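Local coordinates for protein beta-galactosidase/beta-glucuronidase (Faecalibacterium prausnitzii L2-6, PDB 6MVF) that binds flavin mononucleotide and, as a family 2 glycoside hydrolase, probably cleaves beta-glucuronides or related beta-glycosides, at residues 428-433 and 447-452; 443-448 and 475-480. All coordinates share one frame; numbering follows the deposited sequence.

Contact 1: residues 428-433 and 447-452; sequences LTTIAH and TDVESY
His433 and Tyr452 pair at the buried end of two parallel strands. CB of His433 lies 3.9 Å from the centroid of the Tyr452 ring, over its face, and the imidazole edge is turned toward the same ring with the planes 50° apart. NE2 of His433 donates to OE1 of Glu450 at 2.8 Å; the oxygen lies close to the ring plane and receives the proton on its anti side. That oxygen also meets ND1 of His444, so two imidazoles hold the carboxylate. Backbone bonds back up this dense end: Ser451 N to Ile431 O at 3.0 Å and His433 N to Ser451 O at 2.8 Å. Ile431 lays CG2 against CG of Glu450, the two side chains lying side by side, while Ala432 and Ser451 point to the other face, where both touch Ser485 of strand 482-487.

Farther back, Thr430 CB touches Val449 CG2 at 3.6 Å. The looser margin lies at Leu428 and Asp448, both partly exposed. Here side-chain packing is slight, CD2 of Leu428 against Asp448, and polar bonds carry the contact: OD2 of Asp448 accepts Thr429 N at 2.9 Å from above the carboxylate plane and is also salt-bridged to Lys421. Thr429 OG1, set between its own N and carbonyl carbon (chi1 58°), accepts Asp448 N at 3.1 Å and hydrogen-bonds Gln417 of helix 407-423. Parallel neighbours 428-433 and 450-453, with strands 391-398 and 482-487 bordering them, are staves of the TIM barrel of family 2 glycoside hydrolases.

Contact 2: residues 443-448 and 475-480; sequences MHRITD and AENPDI
Arg445 grips Asp479 side-on, a bidentate salt bridge that joins a loop of the TIM barrel to the type I beta turn Asn477-Ile480, which directly follows helix 466-476. The arginine is extended from CG to NE (chi2 -169°), which carries its guanidinium out to the turn. NE of Arg445 donates to OD2 of Asp479 at 2.9 Å on its syn side, and NH2 of Arg445 to the syn lone pair of OD1 of Asp479, also at 2.9 Å and almost straight (177°). Guanidinium and carboxylate are nearly coplanar, although the two side chains meet at about a right angle. NH2 of Arg445 has a second acceptor, OD1 of Asn477, at 3.2 Å, using a lone pair in the carbonyl plane. The three oxygens line the NE/NH2 edge of the guanidinium, while one of its faces rests on Ile480, whose CD1 lies 3.5 Å from CZ of Arg445.

A second shell sets these groups in place. The turn is closed by Ile480 N bonding to Asn477 O, and ND2 of Asn477 binds Phe473 O, one helical turn back, which fixes its amide. Shortening Asn477 to an alanine would probably leave NH2 with the Asp479 carboxylate but without its amide acceptor, and the Phe473 carbonyl without this mate. On the loop side, the backbone N of Arg445 donates to OE2 of Glu450, and His444 is held through NE2 by Pro438 O. Arg445 and Asp479 are themselves exposed, so the salt bridge lies at the surface, over the buried Ile480. Beneath it, CD1 of Ile480 also reaches the CB of His444, at 4.0 Å.

How the contacts relate
From the N terminus, strand 428-433 comes first, and contact 1 closes the irregular loop that leads from it back to strand 450-453. Segment 443-448 forms the end of that loop; its last two residues, Thr447 and Asp448, also open the second half of contact 1. The chain then passes through strand 450-453 and helix 466-476 to the turn at 477-480, where contact 2 closes the larger excursion. The two spans overlap without nesting: contact 2 starts inside the loop of contact 1 and ends beyond it. With centres about 9 Å apart, they tie two neighbouring barrel strands, their connecting loop and the end of the next helix together, just ahead of strand 482-487.

Contact 1: residues 428-433 and 447-452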
ATOM      1  N   LEU A 428      -9.226  30.763 -24.637  1.00 25.28           N
ATOM      2  CA  LEU A 428     -10.359  31.665 -24.794  1.00 27.42           C
ATOM      3  C   LEU A 428     -10.686  32.370 -23.483  1.00 30.48           C
ATOM      4  O   LEU A 428     -10.560  31.791 -22.402  1.00 32.38           O
ATOM      5  CB  LEU A 428     -11.570  30.873 -25.280  1.00 23.76           C
ATOM      6  CG  LEU A 428     -11.322  30.173 -26.613  1.00 26.46           C
ATOM      7  CD1 LEU A 428     -12.494  29.303 -26.959  1.00 25.55           C
ATOM      8  CD2 LEU A 428     -11.034  31.194 -27.729  1.00 23.95           C
ATOM      9  N   THR A 429     -11.115  33.625 -23.575  1.00 31.80           N
ATOM     10  CA  THR A 429     -11.638  34.336 -22.415  1.00 34.75           C
ATOM     11  C   THR A 429     -13.164  34.264 -22.410  1.00 35.35           C
ATOM     12  O   THR A 429     -13.804  34.152 -23.461  1.00 35.34           O
ATOM     13  CB  THR A 429     -11.170  35.796 -22.387  1.00 35.62           C
ATOM     14  OG1 THR A 429     -11.569  36.465 -23.590  1.00 38.01           O
ATOM     15  CG2 THR A 429      -9.655  35.859 -22.285  1.00 35.59           C
ATOM     16  N   THR A 430     -13.737  34.283 -21.205  1.00 33.78           N
ATOM     17  CA  THR A 430     -15.175  34.169 -21.009  1.00 27.66           C
ATOM     18  C   THR A 430     -15.571  35.138 -19.908  1.00 28.13           C
ATOM     19  O   THR A 430     -14.719  35.747 -19.257  1.00 25.29           O
ATOM     20  CB  THR A 430     -15.615  32.724 -20.655  1.00 30.29           C
ATOM     21  OG1 THR A 430     -17.045  32.602 -20.730  1.00 25.76           O
ATOM     22  CG2 THR A 430     -15.170  32.319 -19.233  1.00 26.01           C
ATOM     23  N   ILE A 431     -16.884  35.253 -19.697  1.00 28.22           N
ATOM     24  CA  ILE A 431     -17.454  36.118 -18.673  1.00 30.88           C
ATOM     25  C   ILE A 431     -18.798  35.527 -18.267  1.00 28.32           C
ATOM     26  O   ILE A 431     -19.466  34.861 -19.063  1.00 30.70           O
ATOM     27  CB  ILE A 431     -17.573  37.585 -19.189  1.00 32.69           C
ATOM     28  CG1 ILE A 431     -18.084  38.518 -18.088  1.00 27.85           C
ATOM     29  CG2 ILE A 431     -18.442  37.679 -20.482  1.00 23.54           C
ATOM     30  CD1 ILE A 431     -17.751  39.944 -18.346  1.00 26.68           C
ATOM     31  N   ALA A 432     -19.204  35.758 -17.022  1.00 29.11           N
ATOM     32  CA  ALA A 432     -20.520  35.317 -16.558  1.00 32.36           C
ATOM     33  C   ALA A 432     -21.363  36.541 -16.212  1.00 31.74           C
ATOM     34  O   ALA A 432     -21.023  37.299 -15.294  1.00 29.27           O
ATOM     35  CB  ALA A 432     -20.401  34.369 -15.364  1.00 31.52           C
ATOM     36  N   HIS A 433     -22.447  36.743 -16.959  1.00 31.23           N
ATOM     37  CA  HIS A 433     -23.325  37.895 -16.755  1.00 32.37           C
ATOM     38  C   HIS A 433     -24.426  37.593 -15.737  1.00 33.51           C
ATOM     39  O   HIS A 433     -24.964  36.477 -15.688  1.00 29.14           O
ATOM     40  CB  HIS A 433     -23.976  38.317 -18.074  1.00 29.12           C
ATOM     41  CG  HIS A 433     -23.011  38.758 -19.127  1.00 31.74           C
ATOM     42  ND1 HIS A 433     -22.180  39.846 -18.966  1.00 28.68           N
ATOM     43  CD2 HIS A 433     -22.767  38.276 -20.371  1.00 29.48           C
ATOM     44  CE1 HIS A 433     -21.451  40.003 -20.059  1.00 34.18           C
ATOM     45  NE2 HIS A 433     -21.788  39.063 -20.926  1.00 30.23           N
ATOM     46  N   THR A 447     -14.972  39.618 -24.364  1.00 31.36           N
ATOM     47  CA  THR A 447     -14.311  38.324 -24.278  1.00 32.88           C
ATOM     48  C   THR A 447     -14.680  37.455 -25.483  1.00 36.57           C
ATOM     49  O   THR A 447     -15.621  37.747 -26.225  1.00 34.40           O
ATOM     50  CB  THR A 447     -14.673  37.627 -22.955  1.00 36.67           C
ATOM     51  OG1 THR A 447     -16.097  37.455 -22.853  1.00 30.56           O
ATOM     52  CG2 THR A 447     -14.164  38.445 -21.745  1.00 25.72           C
ATOM     53  N   ASP A 448     -13.902  36.381 -25.682  1.00 36.41           N
ATOM     54  CA  ASP A 448     -14.079  35.510 -26.850  1.00 33.01           C
ATOM     55  C   ASP A 448     -15.424  34.786 -26.832  1.00 35.18           C
ATOM     56  O   ASP A 448     -16.000  34.505 -27.894  1.00 36.90           O
ATOM     57  CB  ASP A 448     -12.946  34.471 -26.936  1.00 31.00           C
ATOM     58  CG  ASP A 448     -11.547  35.102 -26.965  1.00 39.41           C
ATOM     59  OD1 ASP A 448     -11.354  36.135 -27.649  1.00 39.27           O
ATOM     60  OD2 ASP A 448     -10.634  34.553 -26.300  1.00 36.19           O
ATOM     61  N   VAL A 449     -15.918  34.435 -25.649  1.00 29.95           N
ATOM     62  CA  VAL A 449     -17.203  33.776 -25.483  1.00 28.25           C
ATOM     63  C   VAL A 449     -17.852  34.395 -24.250  1.00 31.90           C
ATOM     64  O   VAL A 449     -17.242  35.202 -23.542  1.00 28.58           O
ATOM     65  CB  VAL A 449     -17.075  32.236 -25.353  1.00 34.19           C
ATOM     66  CG1 VAL A 449     -16.438  31.625 -26.608  1.00 28.95           C
ATOM     67  CG2 VAL A 449     -16.264  31.848 -24.113  1.00 29.25           C
ATOM     68  N   GLU A 450     -19.116  34.037 -24.012  1.00 27.20           N
ATOM     69  CA  GLU A 450     -19.951  34.763 -23.058  1.00 31.67           C
ATOM     70  C   GLU A 450     -21.014  33.828 -22.508  1.00 30.52           C
ATOM     71  O   GLU A 450     -21.509  32.945 -23.214  1.00 29.52           O
ATOM     72  CB  GLU A 450     -20.645  35.986 -23.686  1.00 23.07           C
ATOM     73  CG  GLU A 450     -19.711  37.097 -24.148  1.00 30.51           C
ATOM     74  CD  GLU A 450     -20.454  38.380 -24.537  1.00 37.58           C
ATOM     75  OE1 GLU A 450     -21.257  38.894 -23.715  1.00 32.25           O
ATOM     76  OE2 GLU A 450     -20.237  38.876 -25.671  1.00 39.24           O
ATOM     77  N   SER A 451     -21.386  34.051 -21.253  1.00 24.56           N
ATOM     78  CA  SER A 451     -22.429  33.241 -20.650  1.00 29.30           C
ATOM     79  C   SER A 451     -23.297  34.085 -19.723  1.00 28.19           C
ATOM     80  O   SER A 451     -22.862  35.105 -19.177  1.00 29.55           O
ATOM     81  CB  SER A 451     -21.843  32.043 -19.884  1.00 29.52           C
ATOM     82  OG  SER A 451     -21.385  31.033 -20.771  1.00 34.23           O
ATOM     83  N   TYR A 452     -24.524  33.623 -19.532  1.00 25.87           N
ATOM     84  CA  TYR A 452     -25.467  34.252 -18.626  1.00 33.73           C
ATOM     85  C   TYR A 452     -25.798  33.333 -17.455  1.00 34.34           C
ATOM     86  O   TYR A 452     -25.826  32.103 -17.585  1.00 30.14           O
ATOM     87  CB  TYR A 452     -26.754  34.634 -19.354  1.00 28.79           C
ATOM     88  CG  TYR A 452     -26.763  36.016 -19.958  1.00 27.94           C
ATOM     89  CD1 TYR A 452     -26.232  36.246 -21.208  1.00 31.66           C
ATOM     90  CD2 TYR A 452     -27.347  37.087 -19.287  1.00 37.79           C
ATOM     91  CE1 TYR A 452     -26.273  37.512 -21.783  1.00 38.81           C
ATOM     92  CE2 TYR A 452     -27.396  38.358 -19.848  1.00 32.36           C
ATOM     93  CZ  TYR A 452     -26.855  38.566 -21.104  1.00 38.85           C
ATOM     94  OH  TYR A 452     -26.883  39.825 -21.685  1.00 37.84           O
TER

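Contact 2: residues 443-448 and 475-480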
ATOM      1  N   MET A 443     -20.829  45.492 -22.045  1.00 38.33           N
ATOM      2  CA  MET A 443     -20.366  44.259 -21.410  1.00 34.94           C
ATOM      3  C   MET A 443     -20.251  43.087 -22.386  1.00 36.65           C
ATOM      4  O   MET A 443     -19.645  42.066 -22.036  1.00 40.26           O
ATOM      5  CB  MET A 443     -21.277  43.870 -20.238  1.00 33.07           C
ATOM      6  CG  MET A 443     -21.216  44.836 -19.043  1.00 35.99           C
ATOM      7  SD  MET A 443     -19.538  45.339 -18.576  1.00 54.88           S
ATOM      8  CE  MET A 443     -18.937  43.833 -17.789  1.00 36.54           C
ATOM      9  N   HIS A 444     -20.776  43.204 -23.597  1.00 28.85           N
ATOM     10  CA  HIS A 444     -20.650  42.145 -24.580  1.00 31.78           C
ATOM     11  C   HIS A 444     -19.495  42.411 -25.545  1.00 37.11           C
ATOM     12  O   HIS A 444     -18.989  43.531 -25.669  1.00 37.32           O
ATOM     13  CB  HIS A 444     -21.956  41.982 -25.338  1.00 27.94           C
ATOM     14  CG  HIS A 444     -23.136  41.837 -24.435  1.00 39.57           C
ATOM     15  ND1 HIS A 444     -23.360  40.702 -23.685  1.00 35.80           N
ATOM     16  CD2 HIS A 444     -24.149  42.689 -24.143  1.00 41.59           C
ATOM     17  CE1 HIS A 444     -24.466  40.854 -22.981  1.00 36.46           C
ATOM     18  NE2 HIS A 444     -24.965  42.051 -23.241  1.00 39.73           N
ATOM     19  N   ARG A 445     -19.063  41.344 -26.214  1.00 31.94           N
ATOM     20  CA  ARG A 445     -18.004  41.387 -27.215  1.00 38.39           C
ATOM     21  C   ARG A 445     -16.654  41.814 -26.642  1.00 36.71           C
ATOM     22  O   ARG A 445     -15.733  42.133 -27.407  1.00 41.91           O
ATOM     23  CB  ARG A 445     -18.412  42.289 -28.398  1.00 38.56           C
ATOM     24  CG  ARG A 445     -19.817  41.956 -28.850  1.00 34.65           C
ATOM     25  CD  ARG A 445     -20.280  42.568 -30.144  1.00 30.63           C
ATOM     26  NE  ARG A 445     -21.427  41.792 -30.622  1.00 36.52           N
ATOM     27  CZ  ARG A 445     -22.658  41.898 -30.117  1.00 34.93           C
ATOM     28  NH1 ARG A 445     -22.880  42.764 -29.138  1.00 27.72           N
ATOM     29  NH2 ARG A 445     -23.657  41.144 -30.572  1.00 23.96           N
ATOM     30  N   ILE A 446     -16.498  41.816 -25.317  1.00 32.88           N
ATOM     31  CA  ILE A 446     -15.177  42.015 -24.729  1.00 34.18           C
ATOM     32  C   ILE A 446     -14.365  40.727 -24.786  1.00 35.75           C
ATOM     33  O   ILE A 446     -13.200  40.726 -25.202  1.00 30.64           O
ATOM     34  CB  ILE A 446     -15.292  42.521 -23.278  1.00 38.47           C
ATOM     35  CG1 ILE A 446     -15.903  43.918 -23.213  1.00 34.74           C
ATOM     36  CG2 ILE A 446     -13.920  42.514 -22.604  1.00 34.00           C
ATOM     37  CD1 ILE A 446     -15.953  44.476 -21.800  1.00 38.92           C
ATOM     38  N   THR A 447     -14.972  39.618 -24.364  1.00 31.36           N
ATOM     39  CA  THR A 447     -14.311  38.324 -24.278  1.00 32.88           C
ATOM     40  C   THR A 447     -14.680  37.455 -25.483  1.00 36.57           C
ATOM     41  O   THR A 447     -15.621  37.747 -26.225  1.00 34.40           O
ATOM     42  CB  THR A 447     -14.673  37.627 -22.955  1.00 36.67           C
ATOM     43  OG1 THR A 447     -16.097  37.455 -22.853  1.00 30.56           O
ATOM     44  CG2 THR A 447     -14.164  38.445 -21.745  1.00 25.72           C
ATOM     45  N   ASP A 448     -13.902  36.381 -25.682  1.00 36.41           N
ATOM     46  CA  ASP A 448     -14.079  35.510 -26.850  1.00 33.01           C
ATOM     47  C   ASP A 448     -15.424  34.786 -26.832  1.00 35.18           C
ATOM     48  O   ASP A 448     -16.000  34.505 -27.894  1.00 36.90           O
ATOM     49  CB  ASP A 448     -12.946  34.471 -26.936  1.00 31.00           C
ATOM     50  CG  ASP A 448     -11.547  35.102 -26.965  1.00 39.41           C
ATOM     51  OD1 ASP A 448     -11.354  36.135 -27.649  1.00 39.27           O
ATOM     52  OD2 ASP A 448     -10.634  34.553 -26.300  1.00 36.19           O
ATOM     53  N   ALA A 475     -30.769  34.670 -31.740  1.00 36.49           N
ATOM     54  CA  ALA A 475     -31.223  35.230 -33.010  1.00 34.73           C
ATOM     55  C   ALA A 475     -30.819  36.688 -33.141  1.00 31.72           C
ATOM     56  O   ALA A 475     -30.429  37.128 -34.227  1.00 35.06           O
ATOM     57  CB  ALA A 475     -32.735  35.072 -33.158  1.00 26.42           C
ATOM     58  N   GLU A 476     -30.860  37.439 -32.040  1.00 29.72           N
ATOM     59  CA  GLU A 476     -30.472  38.846 -32.049  1.00 34.80           C
ATOM     60  C   GLU A 476     -28.967  39.068 -32.001  1.00 40.73           C
ATOM     61  O   GLU A 476     -28.518  40.194 -32.252  1.00 37.63           O
ATOM     62  CB  GLU A 476     -31.089  39.581 -30.865  1.00 33.03           C
ATOM     63  CG  GLU A 476     -32.576  39.829 -31.007  1.00 39.39           C
ATOM     64  CD  GLU A 476     -33.177  40.391 -29.735  1.00 51.56           C
ATOM     65  OE1 GLU A 476     -34.426  40.469 -29.652  1.00 57.25           O
ATOM     66  OE2 GLU A 476     -32.391  40.745 -28.817  1.00 54.43           O
ATOM     67  N   ASN A 477     -28.181  38.051 -31.644  1.00 41.04           N
ATOM     68  CA  ASN A 477     -26.725  38.188 -31.553  1.00 40.45           C
ATOM     69  C   ASN A 477     -26.048  36.982 -32.189  1.00 36.68           C
ATOM     70  O   ASN A 477     -25.291  36.265 -31.535  1.00 38.20           O
ATOM     71  CB  ASN A 477     -26.278  38.344 -30.101  1.00 34.47           C
ATOM     72  CG  ASN A 477     -26.986  39.460 -29.387  1.00 33.23           C
ATOM     73  OD1 ASN A 477     -26.585  40.619 -29.483  1.00 35.97           O
ATOM     74  ND2 ASN A 477     -28.026  39.115 -28.624  1.00 33.03           N
ATOM     75  N   PRO A 478     -26.270  36.749 -33.487  1.00 40.25           N
ATOM     76  CA  PRO A 478     -25.692  35.556 -34.130  1.00 43.23           C
ATOM     77  C   PRO A 478     -24.166  35.558 -34.208  1.00 40.78           C
ATOM     78  O   PRO A 478     -23.596  34.615 -34.773  1.00 41.66           O
ATOM     79  CB  PRO A 478     -26.308  35.595 -35.532  1.00 41.99           C
ATOM     80  CG  PRO A 478     -26.475  37.055 -35.795  1.00 30.91           C
ATOM     81  CD  PRO A 478     -26.899  37.648 -34.472  1.00 34.10           C
ATOM     82  N   ASP A 479     -23.492  36.584 -33.684  1.00 36.98           N
ATOM     83  CA  ASP A 479     -22.036  36.655 -33.655  1.00 39.17           C
ATOM     84  C   ASP A 479     -21.459  36.345 -32.278  1.00 39.44           C
ATOM     85  O   ASP A 479     -20.232  36.295 -32.128  1.00 34.38           O
ATOM     86  CB  ASP A 479     -21.561  38.046 -34.117  1.00 32.25           C
ATOM     87  CG  ASP A 479     -22.004  39.187 -33.169  1.00 44.15           C
ATOM     88  OD1 ASP A 479     -23.149  39.163 -32.643  1.00 34.60           O
ATOM     89  OD2 ASP A 479     -21.194  40.129 -32.973  1.00 44.20           O
ATOM     90  N   ILE A 480     -22.310  36.149 -31.271  1.00 35.57           N
ATOM     91  CA  ILE A 480     -21.867  35.879 -29.911  1.00 40.36           C
ATOM     92  C   ILE A 480     -22.017  34.387 -29.636  1.00 34.30           C
ATOM     93  O   ILE A 480     -23.035  33.781 -29.993  1.00 30.49           O
ATOM     94  CB  ILE A 480     -22.653  36.718 -28.886  1.00 37.77           C
ATOM     95  CG1 ILE A 480     -22.407  38.213 -29.115  1.00 31.75           C
ATOM     96  CG2 ILE A 480     -22.254  36.329 -27.465  1.00 31.08           C
ATOM     97  CD1 ILE A 480     -22.878  39.129 -27.977  1.00 29.68           C
TER